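Local structure of ferrichrome ABC transporter substrate-binding protein (Staphylococcus pseudintermedius, 5FLY) at residues A[144-149]-A[185-189]; A[252-257]-A[268-272]. The protein binds the iron-siderophore ferrichrome and probably delivers it, as a surface lipoprotein, to an ABC transporter for uptake. One frame throughout, in Å; residues are numbered along the deposited sequence.

Both segments of contact 1 precede those of contact 2 in the sequence; the centres lie about 16 Å apart. Contact 1 packs helix 127-152, the long helix that in class III solute-binding proteins spans the two lobes, against the turn after helix 179-185. Contact 2 joins the end of strand 249-253, an outer strand of the mixed sheet, and the short helix 254-257 to helix 262-278. This last helix touches both sites: R269 forms a salt bridge with D144 (NH1 to OD2, 3.1 Å), R269 and L272 pack on the F186 ring, and Y257 is met in contact 2. It thus ties the interlobe helix and the turn to the strand end and short helix that lead to the ligand pocket.

Contact 1: A[144-149]-A[185-189]; sequences DSKDIK and AFGLQ
The long helix 127-152, the interlobe helix of the class III solute-binding fold, meets the turn that ends helix 179-185 through the side chains of S145, I148 and K149, with F186 and G187 on the other side. The F186 ring carries the apolar half of the contact. I148 CD1 sits over one of its faces, 3.6 Å from the centroid and displaced toward the rim on the CD2-CE2 side, a CH-pi contact. D144 comes at the ring obliquely, its CB 3.4 Å from F186 CE1, with the carboxylate nearly perpendicular to the ring. That carboxylate is engaged by charges of the C-terminal helix 262-278: besides its R269 bridge, D144 pairs through OD1 with K273, and the two cations probably stabilise its negative charge.

Where the helix 179-185 runs out, G187 takes up a positive phi (69°) and the chain turns away, bringing two successive carbonyls within range of helix 127-152. S145 and K149, one helical turn apart, each take one of them. The hydroxyl of S145, turned opposite the backbone N (chi1 -178°), donates to F186 O over a short 2.5 Å from OG. It arrives from above the carbonyl plane, 45° out of it. K149 reaches further: its chain is stretched out beyond CG, carrying NZ to 2.9 Å from G187 O, again from well above the carbonyl plane. On its way CE passes 3.5 Å from F186 O, and it lies 4.2 Å from L188 CD2. I148 CG2 approaches the same L188 methyl more loosely, at 4.4 Å. Beyond the turn, backbone bonds from Q189 to T156 and V158 carry the chain alongside the start of strand 158-164.

Contact 2: A[252-257]-A[268-272]; sequences VDSSVY and IRKDL
The Y257 ring is held between I268 and V252: CG2 of I268 rests over the centre of one face, 3.5 Å from the centroid and only 5° off the ring normal, while V252 CB lies over the opposite face, toward the rim. At the edge, in the ring plane, L272 CG approaches CE2 at 3.7 Å. The phenol end points to helix 262-278, where Y257 OH donates a short bond of 2.5 Å to D271 OD2. It uses the anti lone pair of that oxygen, and the carboxylate plane is turned 71° from the ring. D271 OD2 also accepts from Q275 and from a water that in turn accepts from D253 N, bridging strand and helix.

This is the junction where strand 249-253, at the edge of the mixed sheet, gives way to helix 254-257. D253 is the N-cap of that helix: OD1 takes both S255 N at 3.0 Å and S255 OG at 2.8 Å, the two donors coming from the same face of the carboxylate. The side chain of Y257 lies about 9 Å from the bound polyether, whose pocket includes the neighbouring W258 and Y259.

Contact 1: A[144-149]-A[185-189]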
# COMPACT_ATOMS: atom_id res chain seq x y z
N ASP A 144 -13.42 -13.92 -5.41
CA ASP A 144 -13.98 -12.79 -4.70
C ASP A 144 -14.66 -11.79 -5.64
O ASP A 144 -15.75 -11.29 -5.34
CB ASP A 144 -12.91 -12.05 -3.91
CG ASP A 144 -12.23 -12.91 -2.86
OD1 ASP A 144 -12.80 -13.94 -2.43
OD2 ASP A 144 -11.11 -12.53 -2.45
N SER A 145 -14.00 -11.49 -6.76
CA SER A 145 -14.50 -10.54 -7.74
C SER A 145 -15.86 -10.97 -8.29
O SER A 145 -16.77 -10.15 -8.43
CB SER A 145 -13.48 -10.38 -8.89
OG SER A 145 -13.90 -9.42 -9.85
N LYS A 146 -15.98 -12.25 -8.60
CA LYS A 146 -17.23 -12.79 -9.11
C LYS A 146 -18.33 -12.70 -8.06
O LYS A 146 -19.47 -12.35 -8.39
CB LYS A 146 -17.05 -14.24 -9.55
CG LYS A 146 -16.06 -14.42 -10.69
CD LYS A 146 -15.77 -15.89 -10.95
CE LYS A 146 -14.71 -16.06 -12.02
NZ LYS A 146 -14.32 -17.49 -12.16
N ASP A 147 -17.99 -13.01 -6.81
CA ASP A 147 -18.96 -12.97 -5.71
C ASP A 147 -19.47 -11.55 -5.49
O ASP A 147 -20.66 -11.32 -5.29
CB ASP A 147 -18.36 -13.48 -4.40
CG ASP A 147 -17.91 -14.94 -4.47
OD1 ASP A 147 -18.38 -15.67 -5.36
OD2 ASP A 147 -17.09 -15.34 -3.62
N ILE A 148 -18.54 -10.59 -5.47
CA ILE A 148 -18.90 -9.19 -5.26
C ILE A 148 -19.69 -8.59 -6.42
O ILE A 148 -20.67 -7.89 -6.22
CB ILE A 148 -17.62 -8.33 -5.01
CG1 ILE A 148 -16.96 -8.75 -3.69
CG2 ILE A 148 -17.96 -6.84 -4.97
CD1 ILE A 148 -15.50 -8.32 -3.58
N LYS A 149 -19.28 -8.88 -7.65
CA LYS A 149 -19.97 -8.31 -8.80
C LYS A 149 -21.36 -8.93 -8.99
O LYS A 149 -22.29 -8.27 -9.47
CB LYS A 149 -19.12 -8.47 -10.07
CG LYS A 149 -17.94 -7.51 -10.10
CD LYS A 149 -17.09 -7.62 -11.36
CE LYS A 149 -15.97 -6.60 -11.33
NZ LYS A 149 -15.14 -6.64 -12.56
N ALA A 185 -7.31 -6.36 -7.99
CA ALA A 185 -7.65 -7.73 -7.61
C ALA A 185 -9.15 -8.04 -7.83
O ALA A 185 -9.48 -9.10 -8.38
CB ALA A 185 -7.27 -8.01 -6.17
N PHE A 186 -10.03 -7.13 -7.41
CA PHE A 186 -11.48 -7.34 -7.56
C PHE A 186 -12.00 -6.78 -8.88
O PHE A 186 -13.13 -7.09 -9.29
CB PHE A 186 -12.29 -6.69 -6.42
CG PHE A 186 -12.11 -7.31 -5.05
CD1 PHE A 186 -11.50 -8.54 -4.87
CD2 PHE A 186 -12.59 -6.63 -3.93
CE1 PHE A 186 -11.36 -9.07 -3.58
CE2 PHE A 186 -12.46 -7.17 -2.65
CZ PHE A 186 -11.83 -8.38 -2.48
N GLY A 187 -11.23 -5.91 -9.54
CA GLY A 187 -11.59 -5.42 -10.86
C GLY A 187 -12.79 -4.49 -10.90
O GLY A 187 -13.49 -4.40 -11.91
N LEU A 188 -13.02 -3.79 -9.80
CA LEU A 188 -14.10 -2.80 -9.75
C LEU A 188 -13.68 -1.53 -10.48
O LEU A 188 -12.50 -1.22 -10.59
CB LEU A 188 -14.46 -2.49 -8.30
CG LEU A 188 -14.99 -3.70 -7.53
CD1 LEU A 188 -15.04 -3.41 -6.05
CD2 LEU A 188 -16.39 -4.06 -8.03
N GLN A 189 -14.65 -0.78 -10.98
CA GLN A 189 -14.37 0.38 -11.81
C GLN A 189 -14.01 1.60 -10.99
O GLN A 189 -14.46 1.77 -9.86
CB GLN A 189 -15.56 0.71 -12.70
CG GLN A 189 -16.11 -0.46 -13.49
CD GLN A 189 -15.04 -1.26 -14.20
OE1 GLN A 189 -14.85 -2.45 -13.93
NE2 GLN A 189 -14.34 -0.62 -15.12

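Contact 2: A[252-257]-A[268-272]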
# COMPACT_ATOMS: atom_id res chain seq x y z
N VAL A 252 -13.48 2.44 6.68
CA VAL A 252 -12.47 1.45 7.05
C VAL A 252 -11.36 2.12 7.89
O VAL A 252 -11.21 3.33 7.86
CB VAL A 252 -11.84 0.78 5.82
CG1 VAL A 252 -12.90 0.03 4.99
CG2 VAL A 252 -11.13 1.80 4.96
N ASP A 253 -10.59 1.29 8.59
CA ASP A 253 -9.52 1.73 9.49
C ASP A 253 -8.27 2.07 8.70
O ASP A 253 -7.60 1.18 8.19
CB ASP A 253 -9.22 0.61 10.51
CG ASP A 253 -8.19 1.01 11.55
OD1 ASP A 253 -7.35 1.90 11.31
OD2 ASP A 253 -8.21 0.39 12.64
N SER A 254 -7.95 3.36 8.60
CA SER A 254 -6.85 3.77 7.74
C SER A 254 -5.50 3.18 8.17
O SER A 254 -4.70 2.86 7.30
CB SER A 254 -6.76 5.30 7.67
OG SER A 254 -6.67 5.87 8.94
N SER A 255 -5.27 2.99 9.47
CA SER A 255 -3.97 2.50 9.93
C SER A 255 -3.76 1.05 9.48
O SER A 255 -2.62 0.63 9.32
CB SER A 255 -3.85 2.61 11.45
OG SER A 255 -4.66 1.68 12.13
N VAL A 256 -4.86 0.32 9.29
CA VAL A 256 -4.79 -1.03 8.77
C VAL A 256 -4.60 -1.00 7.26
O VAL A 256 -3.87 -1.82 6.70
CB VAL A 256 -6.07 -1.83 9.12
CG1 VAL A 256 -6.16 -3.13 8.31
CG2 VAL A 256 -6.10 -2.13 10.60
N TYR A 257 -5.26 -0.05 6.60
CA TYR A 257 -5.38 -0.04 5.14
C TYR A 257 -4.28 0.70 4.37
O TYR A 257 -4.26 0.64 3.14
CB TYR A 257 -6.74 0.57 4.76
CG TYR A 257 -7.87 -0.42 4.70
CD1 TYR A 257 -8.38 -1.01 5.86
CD2 TYR A 257 -8.43 -0.78 3.49
CE1 TYR A 257 -9.41 -1.92 5.79
CE2 TYR A 257 -9.46 -1.69 3.41
CZ TYR A 257 -9.94 -2.26 4.58
OH TYR A 257 -10.97 -3.16 4.52
N ILE A 268 -7.09 -6.80 4.31
CA ILE A 268 -8.00 -5.86 3.66
C ILE A 268 -8.88 -6.58 2.62
O ILE A 268 -10.01 -6.18 2.38
CB ILE A 268 -7.26 -4.67 2.98
CG1 ILE A 268 -6.29 -5.13 1.91
CG2 ILE A 268 -6.54 -3.84 4.03
CD1 ILE A 268 -5.81 -4.00 0.99
N ARG A 269 -8.37 -7.65 2.02
CA ARG A 269 -9.15 -8.44 1.09
C ARG A 269 -10.35 -8.97 1.84
O ARG A 269 -11.49 -8.86 1.39
CB ARG A 269 -8.35 -9.60 0.50
CG ARG A 269 -9.12 -10.44 -0.50
CD ARG A 269 -8.50 -11.83 -0.72
NE ARG A 269 -8.42 -12.60 0.52
CZ ARG A 269 -9.45 -13.25 1.07
NH1 ARG A 269 -10.63 -13.25 0.50
NH2 ARG A 269 -9.28 -13.90 2.22
N LYS A 270 -10.08 -9.54 3.01
CA LYS A 270 -11.13 -10.17 3.80
C LYS A 270 -12.16 -9.16 4.26
O LYS A 270 -13.38 -9.39 4.16
CB LYS A 270 -10.51 -10.88 5.01
CG LYS A 270 -11.41 -11.89 5.68
CD LYS A 270 -10.72 -12.55 6.87
CE LYS A 270 -9.53 -13.41 6.45
NZ LYS A 270 -8.89 -14.06 7.64
N ASP A 271 -11.67 -8.03 4.77
CA ASP A 271 -12.54 -7.00 5.33
C ASP A 271 -13.39 -6.37 4.24
O ASP A 271 -14.58 -6.17 4.41
CB ASP A 271 -11.72 -5.94 6.05
CG ASP A 271 -12.60 -4.91 6.76
OD1 ASP A 271 -13.45 -5.33 7.58
OD2 ASP A 271 -12.46 -3.70 6.49
N LEU A 272 -12.77 -6.05 3.10
CA LEU A 272 -13.48 -5.40 2.02
C LEU A 272 -14.54 -6.33 1.44
O LEU A 272 -15.65 -5.90 1.16
CB LEU A 272 -12.53 -4.97 0.90
CG LEU A 272 -11.69 -3.74 1.22
CD1 LEU A 272 -10.67 -3.55 0.12
CD2 LEU A 272 -12.59 -2.51 1.38
O HOH W 1 -11.68 -1.58 8.64